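Local coordinates for protein probable acetyltransferase (Thermus thermophilus, PDB 3EXN) that binds acetyl coenzyme A in a GNAT-type fold and probably transfers its acetyl group to an acceptor substrate, at residues A[104-112]-A[136-144]. Residues are numbered along the deposited sequence; the frame is centred on the assembly and turned at random.
With ACO (acetyl coenzyme *a), chain C.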
# COMPACT_ATOMS: atom_id res chain seq x y z
N GLY A 104 5.47 3.23 13.66
CA GLY A 104 4.18 3.85 13.45
C GLY A 104 3.90 4.46 12.09
O GLY A 104 2.83 5.06 11.90
N LEU A 105 4.81 4.30 11.13
CA LEU A 105 4.61 4.92 9.82
C LEU A 105 3.47 4.28 8.99
O LEU A 105 2.77 5.00 8.24
CB LEU A 105 5.90 4.92 9.03
CG LEU A 105 7.07 5.68 9.63
CD1 LEU A 105 8.29 5.42 8.83
CD2 LEU A 105 6.84 7.22 9.73
N GLY A 106 3.24 2.98 9.17
CA GLY A 106 2.15 2.26 8.48
C GLY A 106 0.82 2.85 8.93
O GLY A 106 -0.04 3.20 8.09
N ARG A 107 0.68 3.02 10.25
CA ARG A 107 -0.56 3.59 10.77
C ARG A 107 -0.76 5.05 10.30
O ARG A 107 -1.85 5.45 9.91
CB ARG A 107 -0.61 3.55 12.33
CG ARG A 107 -1.85 4.27 12.84
CD ARG A 107 -2.07 4.15 14.37
NE ARG A 107 -3.15 5.05 14.80
CZ ARG A 107 -4.47 4.84 14.63
NH1 ARG A 107 -4.94 3.74 14.04
NH2 ARG A 107 -5.34 5.74 15.08
N GLN A 108 0.30 5.83 10.30
CA GLN A 108 0.21 7.23 9.90
C GLN A 108 -0.23 7.33 8.42
O GLN A 108 -1.07 8.19 8.09
CB GLN A 108 1.54 7.96 10.10
CG GLN A 108 1.39 9.49 9.93
CD GLN A 108 2.68 10.27 10.02
OE1 GLN A 108 3.68 9.84 10.64
NE2 GLN A 108 2.68 11.40 9.38
N ALA A 109 0.34 6.46 7.57
CA ALA A 109 0.08 6.49 6.11
C ALA A 109 -1.41 6.15 5.87
O ALA A 109 -2.10 6.79 5.06
CB ALA A 109 0.98 5.51 5.35
N LEU A 110 -1.89 5.17 6.61
CA LEU A 110 -3.27 4.73 6.48
C LEU A 110 -4.25 5.82 6.92
O LEU A 110 -5.29 6.07 6.25
CB LEU A 110 -3.48 3.48 7.31
CG LEU A 110 -4.67 2.60 7.05
CD1 LEU A 110 -4.75 2.25 5.55
CD2 LEU A 110 -4.49 1.35 7.94
N GLU A 111 -3.92 6.49 8.03
CA GLU A 111 -4.83 7.50 8.57
C GLU A 111 -4.79 8.74 7.66
O GLU A 111 -5.84 9.35 7.43
CB GLU A 111 -4.54 7.79 10.06
CG GLU A 111 -4.80 6.55 11.05
CD GLU A 111 -6.06 5.65 10.69
OE1 GLU A 111 -7.09 6.18 10.22
OE2 GLU A 111 -6.01 4.40 10.88
N ARG A 112 -3.62 9.10 7.15
CA ARG A 112 -3.54 10.25 6.24
C ARG A 112 -4.31 9.97 4.94
O ARG A 112 -4.97 10.89 4.39
CB ARG A 112 -2.11 10.66 5.93
CG ARG A 112 -1.46 11.34 7.12
CD ARG A 112 -0.23 12.10 6.77
NE ARG A 112 0.47 12.45 8.00
CZ ARG A 112 0.13 13.46 8.80
NH1 ARG A 112 -0.90 14.27 8.49
NH2 ARG A 112 0.82 13.68 9.91
N ALA A 136 -2.61 -9.19 11.34
CA ALA A 136 -2.64 -8.62 12.71
C ALA A 136 -2.62 -7.07 12.68
O ALA A 136 -3.36 -6.40 13.43
CB ALA A 136 -1.47 -9.19 13.55
N PHE A 137 -1.79 -6.48 11.80
CA PHE A 137 -1.74 -5.02 11.66
C PHE A 137 -3.08 -4.42 11.28
O PHE A 137 -3.55 -3.46 11.92
CB PHE A 137 -0.70 -4.62 10.61
CG PHE A 137 -0.75 -3.16 10.25
CD1 PHE A 137 -0.16 -2.19 11.05
CD2 PHE A 137 -1.39 -2.75 9.09
CE1 PHE A 137 -0.21 -0.84 10.70
CE2 PHE A 137 -1.45 -1.41 8.74
CZ PHE A 137 -0.85 -0.45 9.56
N PHE A 138 -3.68 -4.94 10.21
CA PHE A 138 -4.97 -4.41 9.74
C PHE A 138 -6.07 -4.56 10.76
O PHE A 138 -6.89 -3.65 10.92
CB PHE A 138 -5.36 -4.97 8.34
CG PHE A 138 -4.55 -4.34 7.20
CD1 PHE A 138 -4.79 -3.03 6.78
CD2 PHE A 138 -3.53 -5.06 6.59
CE1 PHE A 138 -3.99 -2.45 5.77
CE2 PHE A 138 -2.74 -4.49 5.59
CZ PHE A 138 -2.97 -3.19 5.19
N GLN A 139 -6.11 -5.70 11.47
CA GLN A 139 -7.14 -5.88 12.52
C GLN A 139 -6.99 -4.83 13.63
O GLN A 139 -7.99 -4.25 14.14
CB GLN A 139 -7.10 -7.30 13.08
CG GLN A 139 -7.49 -8.43 12.09
CD GLN A 139 -8.91 -8.94 12.34
OE1 GLN A 139 -9.82 -8.16 12.73
NE2 GLN A 139 -9.12 -10.23 12.15
N ALA A 140 -5.74 -4.56 14.01
CA ALA A 140 -5.43 -3.59 15.06
C ALA A 140 -5.89 -2.21 14.68
O ALA A 140 -6.28 -1.43 15.55
CB ALA A 140 -3.91 -3.57 15.38
N GLN A 141 -5.93 -1.91 13.38
CA GLN A 141 -6.37 -0.59 12.89
C GLN A 141 -7.87 -0.54 12.63
O GLN A 141 -8.38 0.45 12.12
CB GLN A 141 -5.66 -0.23 11.60
CG GLN A 141 -4.19 -0.32 11.69
CD GLN A 141 -3.63 0.45 12.88
OE1 GLN A 141 -3.97 1.61 13.07
NE2 GLN A 141 -2.76 -0.18 13.67
N GLY A 142 -8.58 -1.63 12.96
CA GLY A 142 -10.03 -1.62 12.89
C GLY A 142 -10.63 -2.29 11.66
O GLY A 142 -11.85 -2.19 11.45
N PHE A 143 -9.80 -2.96 10.86
CA PHE A 143 -10.27 -3.76 9.68
C PHE A 143 -10.72 -5.16 10.14
O PHE A 143 -9.93 -5.93 10.66
CB PHE A 143 -9.19 -3.91 8.62
CG PHE A 143 -8.87 -2.63 7.89
CD1 PHE A 143 -9.28 -2.45 6.59
CD2 PHE A 143 -8.17 -1.61 8.53
CE1 PHE A 143 -9.01 -1.29 5.91
CE2 PHE A 143 -7.88 -0.41 7.86
CZ PHE A 143 -8.29 -0.26 6.55
N ARG A 144 -11.98 -5.49 9.96
CA ARG A 144 -12.45 -6.86 10.28
C ARG A 144 -12.43 -7.82 9.08
O ARG A 144 -12.54 -7.37 7.90
CB ARG A 144 -13.86 -6.83 10.88
CG ARG A 144 -14.87 -6.42 9.88
CD ARG A 144 -16.24 -6.80 10.26
NE ARG A 144 -17.09 -6.77 9.06
CZ ARG A 144 -17.51 -7.83 8.36
NH1 ARG A 144 -17.20 -9.08 8.70
NH2 ARG A 144 -18.29 -7.64 7.30
O5B ACO C . 2.16 -0.46 13.63
P1A ACO C . 3.20 0.43 12.70
O1A ACO C . 4.51 0.57 13.46
O2A ACO C . 2.40 1.59 12.11
O3A ACO C . 3.42 -0.64 11.50
P2A ACO C . 4.46 -0.43 10.30
O4A ACO C . 5.53 -1.51 10.51
O5A ACO C . 4.97 0.99 10.22
O6A ACO C . 3.45 -0.82 9.06
CBP ACO C . 3.12 -2.79 7.60
CCP ACO C . 2.78 -2.09 8.93
CDP ACO C . 2.57 -1.90 6.51
CEP ACO C . 2.44 -4.15 7.50
CAP ACO C . 4.66 -2.95 7.47
OAP ACO C . 5.19 -3.80 8.52
C9P ACO C . 5.09 -3.58 6.16
O9P ACO C . 5.36 -2.90 5.18
N8P ACO C . 5.18 -4.90 6.14
C7P ACO C . 5.68 -5.66 4.97
C6P ACO C . 4.81 -5.50 3.72
C5P ACO C . 3.38 -5.93 3.99
O5P ACO C . 3.10 -6.97 4.63
N4P ACO C . 2.44 -5.11 3.49
C3P ACO C . 1.03 -5.40 3.65
C2P ACO C . 0.49 -6.20 2.49
S1P ACO C . -1.27 -6.52 2.63
C ACO C . -1.79 -5.00 2.08
O ACO C . -0.96 -4.17 1.79
CH3 ACO C . -3.26 -4.68 1.97
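R107 runs out fully extended from CG to NE, with CG trans to the backbone N (chi1 175°), while Q141 folds back at chi2, and the two cross obliquely, Q141 OE1 lying alongside the R107 chain. R107 NH1 donates to Q141 OE1 at a short 2.5 Å, in the guanidinium plane and nearly in line with the C=O; the guanidinium and amide planes are turned 47° apart. E111 CG lies over one guanidinium face. E111 OE2 sits well out of that plane, so it pairs with R107 through charge alone, and it has a second partner in R158, which also bonds Q141 O. Deeper in, L110 reaches across with CD2, which touches F143 CE2 at 3.8 Å and lies close to Q141 CG and the F137 and F138 rings. Helices 105-115 and 132-140 flank the cofactor, as in other GNAT proteins, where strands 89-96 and 122-128 splay apart; the short segments cross at -52° with axes 11.4 Å apart. G104 at the N-cap and the first turn of helix 105-115 complete the glycine-rich pyrophosphate-binding loop of the family: G104 N, G106 N and R107 N each bond a phosphate oxygen, R107 N to O2A at 2.9 Å. The F137 ring is sandwiched, Q141 CG over one face and cofactor CCP 3.6 Å above the other, with its CZ 3.8 Å from G106 C. F138 CZ reaches the acetyl methyl, CH3, at 3.6 Å, and the last turn of helix 132-140 closes in a Schellman motif at G142.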